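Local coordinates for protein trypsin inhibitor BGIT (Momordica charantia, PDB 1VBW) that inhibits trypsin as a small serine protease inhibitor of the potato type I family, probably by presenting a binding loop to the enzyme's active site, at residues A[2-14]-A[21-33]. Residues are numbered along the deposited sequence; the frame is centred on the assembly and turned at random.
Sequences RCQGKSSWPQLVG and KAVIERENPRVRA. With K (potassium ion), chain B.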
loop_
_atom_site.group_PDB
_atom_site.type_symbol
_atom_site.label_atom_id
_atom_site.label_comp_id
_atom_site.label_asym_id
_atom_site.label_seq_id
_atom_site.Cartn_x
_atom_site.Cartn_y
_atom_site.Cartn_z
ATOM N N ARG A 2 -7.313 10.297 12.896
ATOM C CA ARG A 2 -6.615 9.212 12.131
ATOM C C ARG A 2 -5.741 9.862 11.069
ATOM O O ARG A 2 -5.571 11.029 10.874
ATOM C CB ARG A 2 -7.764 8.378 11.627
ATOM C CG ARG A 2 -8.481 7.658 12.760
ATOM C CD ARG A 2 -9.734 6.956 12.241
ATOM N NE ARG A 2 -10.368 6.196 13.288
ATOM C CZ ARG A 2 -11.496 5.558 13.165
ATOM N NH1 ARG A 2 -12.220 5.575 12.049
ATOM N NH2 ARG A 2 -11.953 4.899 14.220
ATOM N N CYS A 3 -4.984 8.972 10.379
ATOM C CA CYS A 3 -4.056 9.306 9.256
ATOM C C CYS A 3 -2.640 9.812 9.643
ATOM O O CYS A 3 -1.853 10.144 8.729
ATOM C CB CYS A 3 -4.633 10.247 8.198
ATOM S SG CYS A 3 -5.656 9.474 6.926
ATOM N N GLN A 4 -2.270 9.844 10.896
ATOM C CA GLN A 4 -0.942 10.310 11.281
ATOM C C GLN A 4 0.087 9.225 11.015
ATOM O O GLN A 4 -0.234 8.075 10.773
ATOM C CB GLN A 4 -0.890 10.717 12.792
ATOM C CG GLN A 4 -1.864 11.814 13.106
ATOM C CD GLN A 4 -1.939 12.375 14.496
ATOM O OE1 GLN A 4 -0.978 12.436 15.250
ATOM N NE2 GLN A 4 -3.150 12.806 14.835
ATOM N N GLY A 5 1.354 9.674 11.073
ATOM C CA GLY A 5 2.425 8.731 10.804
ATOM C C GLY A 5 2.850 8.781 9.348
ATOM O O GLY A 5 2.445 9.647 8.573
ATOM N N LYS A 6 3.745 7.844 8.998
ATOM C CA LYS A 6 4.139 7.772 7.612
ATOM C C LYS A 6 2.939 7.411 6.761
ATOM O O LYS A 6 2.202 6.474 7.082
ATOM C CB LYS A 6 5.294 6.765 7.432
ATOM C CG LYS A 6 5.837 6.726 6.036
ATOM C CD LYS A 6 7.150 5.965 5.948
ATOM C CE LYS A 6 7.671 5.912 4.544
ATOM N NZ LYS A 6 8.943 5.119 4.470
ATOM N N SER A 7 2.771 8.123 5.639
ATOM C CA SER A 7 1.570 7.898 4.864
ATOM C C SER A 7 1.790 7.635 3.371
ATOM O O SER A 7 0.847 7.387 2.658
ATOM C CB SER A 7 0.573 9.025 5.108
ATOM O OG SER A 7 1.178 10.225 4.830
ATOM N N SER A 8 3.064 7.648 2.924
ATOM C CA SER A 8 3.340 7.184 1.560
ATOM C C SER A 8 4.722 6.549 1.554
ATOM O O SER A 8 5.602 6.924 2.336
ATOM C CB SER A 8 3.179 8.313 0.533
ATOM O OG SER A 8 3.201 7.797 -0.789
ATOM N N TRP A 9 4.855 5.589 0.674
ATOM C CA TRP A 9 6.070 4.760 0.577
ATOM C C TRP A 9 6.591 4.745 -0.852
ATOM O O TRP A 9 6.597 3.719 -1.539
ATOM C CB TRP A 9 5.767 3.308 1.020
ATOM C CG TRP A 9 5.562 3.213 2.498
ATOM C CD1 TRP A 9 6.486 2.809 3.392
ATOM C CD2 TRP A 9 4.355 3.505 3.252
ATOM N NE1 TRP A 9 5.988 2.840 4.685
ATOM C CE2 TRP A 9 4.662 3.257 4.607
ATOM C CE3 TRP A 9 3.070 3.913 2.926
ATOM C CZ2 TRP A 9 3.738 3.436 5.630
ATOM C CZ3 TRP A 9 2.147 4.112 3.938
ATOM C CH2 TRP A 9 2.483 3.876 5.285
ATOM N N PRO A 10 7.033 5.906 -1.335
ATOM C CA PRO A 10 7.426 5.955 -2.774
ATOM C C PRO A 10 8.570 5.047 -3.098
ATOM O O PRO A 10 8.679 4.624 -4.274
ATOM C CB PRO A 10 7.813 7.447 -2.942
ATOM C CG PRO A 10 8.181 7.921 -1.575
ATOM C CD PRO A 10 7.167 7.194 -0.671
ATOM N N GLN A 11 9.461 4.705 -2.171
ATOM C CA GLN A 11 10.586 3.859 -2.488
ATOM C C GLN A 11 10.216 2.409 -2.672
ATOM O O GLN A 11 11.082 1.609 -3.082
ATOM C CB GLN A 11 11.703 3.940 -1.428
ATOM C CG GLN A 11 12.306 5.315 -1.297
ATOM C CD GLN A 11 13.546 5.268 -0.384
ATOM O OE1 GLN A 11 14.450 4.461 -0.534
ATOM N NE2 GLN A 11 13.542 6.108 0.639
ATOM N N LEU A 12 8.965 2.013 -2.375
ATOM C CA LEU A 12 8.589 0.607 -2.537
ATOM C C LEU A 12 8.198 0.225 -3.949
ATOM O O LEU A 12 8.037 -0.973 -4.218
ATOM C CB LEU A 12 7.516 0.228 -1.530
ATOM C CG LEU A 12 7.951 0.297 -0.063
ATOM C CD1 LEU A 12 6.788 -0.014 0.850
ATOM C CD2 LEU A 12 9.103 -0.700 0.205
ATOM N N VAL A 13 8.100 1.186 -4.872
ATOM C CA VAL A 13 7.892 0.767 -6.262
ATOM C C VAL A 13 9.092 -0.050 -6.694
ATOM O O VAL A 13 10.229 0.226 -6.370
ATOM C CB VAL A 13 7.634 1.933 -7.220
ATOM C CG1 VAL A 13 6.378 2.680 -6.763
ATOM C CG2 VAL A 13 8.833 2.861 -7.343
ATOM N N GLY A 14 8.781 -1.139 -7.452
ATOM C CA GLY A 14 9.838 -2.044 -7.858
ATOM C C GLY A 14 10.133 -3.138 -6.890
ATOM O O GLY A 14 10.814 -4.092 -7.292
ATOM N N LYS A 21 4.362 -4.909 1.869
ATOM C CA LYS A 21 3.390 -5.047 2.952
ATOM C C LYS A 21 4.069 -5.013 4.312
ATOM O O LYS A 21 3.621 -4.331 5.220
ATOM C CB LYS A 21 2.589 -6.345 2.763
ATOM C CG LYS A 21 1.703 -6.733 3.900
ATOM C CD LYS A 21 0.778 -7.900 3.529
ATOM C CE LYS A 21 -0.046 -8.425 4.686
ATOM N NZ LYS A 21 -1.164 -7.460 4.955
ATOM N N ALA A 22 5.156 -5.781 4.447
ATOM C CA ALA A 22 5.822 -5.822 5.719
ATOM C C ALA A 22 6.465 -4.510 6.094
ATOM O O ALA A 22 6.396 -4.093 7.247
ATOM C CB ALA A 22 6.931 -6.949 5.645
ATOM N N VAL A 23 7.085 -3.805 5.125
ATOM C CA VAL A 23 7.673 -2.508 5.453
ATOM C C VAL A 23 6.572 -1.531 5.889
ATOM O O VAL A 23 6.738 -0.853 6.901
ATOM C CB VAL A 23 8.421 -1.936 4.244
ATOM C CG1 VAL A 23 8.819 -0.471 4.467
ATOM C CG2 VAL A 23 9.682 -2.748 3.912
ATOM N N ILE A 24 5.505 -1.473 5.116
ATOM C CA ILE A 24 4.415 -0.501 5.407
ATOM C C ILE A 24 3.867 -0.754 6.779
ATOM O O ILE A 24 3.668 0.169 7.589
ATOM C CB ILE A 24 3.343 -0.676 4.311
ATOM C CG1 ILE A 24 3.842 -0.187 2.970
ATOM C CG2 ILE A 24 2.051 0.052 4.730
ATOM C CD1 ILE A 24 3.048 -0.717 1.825
ATOM N N GLU A 25 3.542 -2.015 7.087
ATOM C CA GLU A 25 2.847 -2.315 8.323
ATOM C C GLU A 25 3.756 -2.182 9.529
ATOM O O GLU A 25 3.219 -2.011 10.644
ATOM C CB GLU A 25 2.254 -3.742 8.252
ATOM C CG GLU A 25 1.074 -3.767 7.294
ATOM C CD GLU A 25 0.376 -5.129 7.148
ATOM O OE1 GLU A 25 0.652 -6.057 7.937
ATOM O OE2 GLU A 25 -0.546 -5.205 6.332
ATOM N N ARG A 26 5.063 -2.324 9.372
ATOM C CA ARG A 26 6.060 -2.096 10.419
ATOM C C ARG A 26 6.242 -0.598 10.638
ATOM O O ARG A 26 6.311 -0.128 11.781
ATOM C CB ARG A 26 7.410 -2.777 10.049
ATOM C CG ARG A 26 7.526 -4.312 10.114
ATOM C CD ARG A 26 8.576 -5.066 9.314
ATOM N NE ARG A 26 9.938 -4.768 9.767
ATOM C CZ ARG A 26 10.648 -5.633 10.463
ATOM N NH1 ARG A 26 10.267 -6.801 10.890
ATOM N NH2 ARG A 26 11.850 -5.157 10.707
ATOM N N GLU A 27 6.337 0.181 9.556
ATOM C CA GLU A 27 6.609 1.622 9.691
ATOM C C GLU A 27 5.403 2.390 10.201
ATOM O O GLU A 27 5.615 3.387 10.940
ATOM C CB GLU A 27 7.066 2.199 8.349
ATOM C CG GLU A 27 8.466 1.693 8.001
ATOM C CD GLU A 27 9.097 2.334 6.816
ATOM O OE1 GLU A 27 8.368 2.903 6.003
ATOM O OE2 GLU A 27 10.331 2.281 6.700
ATOM N N ASN A 28 4.195 2.009 9.819
ATOM C CA ASN A 28 2.998 2.630 10.358
ATOM C C ASN A 28 2.107 1.518 10.898
ATOM O O ASN A 28 1.363 0.863 10.141
ATOM C CB ASN A 28 2.266 3.442 9.304
ATOM C CG ASN A 28 1.176 4.298 9.934
ATOM O OD1 ASN A 28 0.662 3.913 11.012
ATOM N ND2 ASN A 28 0.850 5.423 9.374
ATOM N N PRO A 29 2.111 1.308 12.231
ATOM C CA PRO A 29 1.322 0.249 12.824
ATOM C C PRO A 29 -0.165 0.455 12.765
ATOM O O PRO A 29 -0.942 -0.465 13.124
ATOM C CB PRO A 29 1.811 0.191 14.274
ATOM C CG PRO A 29 2.360 1.542 14.548
ATOM C CD PRO A 29 2.916 2.051 13.251
ATOM N N ARG A 30 -0.607 1.609 12.293
ATOM C CA ARG A 30 -2.039 1.933 12.177
ATOM C C ARG A 30 -2.588 1.683 10.788
ATOM O O ARG A 30 -3.722 2.088 10.516
ATOM C CB ARG A 30 -2.229 3.367 12.600
ATOM C CG ARG A 30 -1.847 3.542 14.109
ATOM C CD ARG A 30 -2.019 4.933 14.636
ATOM N NE ARG A 30 -1.130 5.902 14.049
ATOM C CZ ARG A 30 -1.023 7.182 14.350
ATOM N NH1 ARG A 30 -1.790 7.771 15.297
ATOM N NH2 ARG A 30 -0.124 7.891 13.689
ATOM N N VAL A 31 -1.845 0.964 9.950
ATOM C CA VAL A 31 -2.378 0.625 8.633
ATOM C C VAL A 31 -2.213 -0.870 8.371
ATOM O O VAL A 31 -1.323 -1.530 8.884
ATOM C CB VAL A 31 -1.724 1.425 7.495
ATOM C CG1 VAL A 31 -1.825 2.924 7.759
ATOM C CG2 VAL A 31 -0.293 1.002 7.235
ATOM N N ARG A 32 -3.073 -1.345 7.478
ATOM C CA ARG A 32 -2.952 -2.660 6.878
ATOM C C ARG A 32 -2.787 -2.479 5.394
ATOM O O ARG A 32 -3.553 -1.730 4.744
ATOM C CB ARG A 32 -4.226 -3.501 7.176
ATOM C CG ARG A 32 -4.261 -4.801 6.410
ATOM C CD ARG A 32 -5.387 -5.714 6.889
ATOM N NE ARG A 32 -5.552 -6.871 6.043
ATOM C CZ ARG A 32 -6.407 -6.968 5.006
ATOM N NH1 ARG A 32 -7.274 -5.981 4.757
ATOM N NH2 ARG A 32 -6.416 -8.063 4.276
ATOM N N ALA A 33 -1.771 -3.162 4.837
ATOM C CA ALA A 33 -1.514 -3.112 3.407
ATOM C C ALA A 33 -2.290 -4.227 2.720
ATOM O O ALA A 33 -2.290 -5.385 3.149
ATOM C CB ALA A 33 -0.029 -3.265 3.168
HETATM K K K B . 12.317 1.164 -5.235
HETATM O O HOH W 1 4.182 5.815 10.973
HETATM O O HOH W 2 14.337 0.713 -3.972
HETATM O O HOH W 3 12.371 -1.440 -4.594
HETATM O O HOH W 4 13.507 1.542 -7.493
#
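Trp9 turns its indole toward the helix with CG beside the backbone N (chi1 -72°), while Glu27, its chain extended beyond CG, brings its carboxylate to the indole edge. Tryptophan suits the place by offering a broad flat surface and one N-H at its rim. There OE1 of Glu27 serves two donors: NE1 of Trp9 at 2.7 Å, through a bent bond on the anti side, and NZ of Lys6 at 2.8 Å, a salt bridge made on the syn side. Lys6 suits its place doubly, for its extended chain carries the ammonium to the carboxylate while its CG lies over one face of the Trp9 ring. On the opposite face the beta-branch of Ile24 sets CG1 over the five-membered ring, a CH-pi contact 3.7 Å from its centroid, and CG2 by the six-membered ring. CD1 of Leu12 continues this apolar patch, 3.6 Å from CG1 of Ile24.

Where the helix ends, Asn28 swings its amide away from its own backbone N (chi1 -169°) and supplies both donor and acceptor: ND2 gives a nearly straight bond to Lys6 O (2.9 Å) and a longer one to Gln4 O (3.2 Å), and OD1 accepts from Arg30 N, closing an Asx turn. A water accepts from Lys6 N and donates to Glu27 O, linking the two backbones. Farther along, the carbonyls of Gln11 and Val13 bind a potassium ion.

Trp9 also touches Val51 and Ile24 touches Val53, both on strand 50-55. The N-terminal segment thus lies along helix 17-27 and sends Trp9 into the core between helix and sheet, as expected of the potato inhibitor family fold.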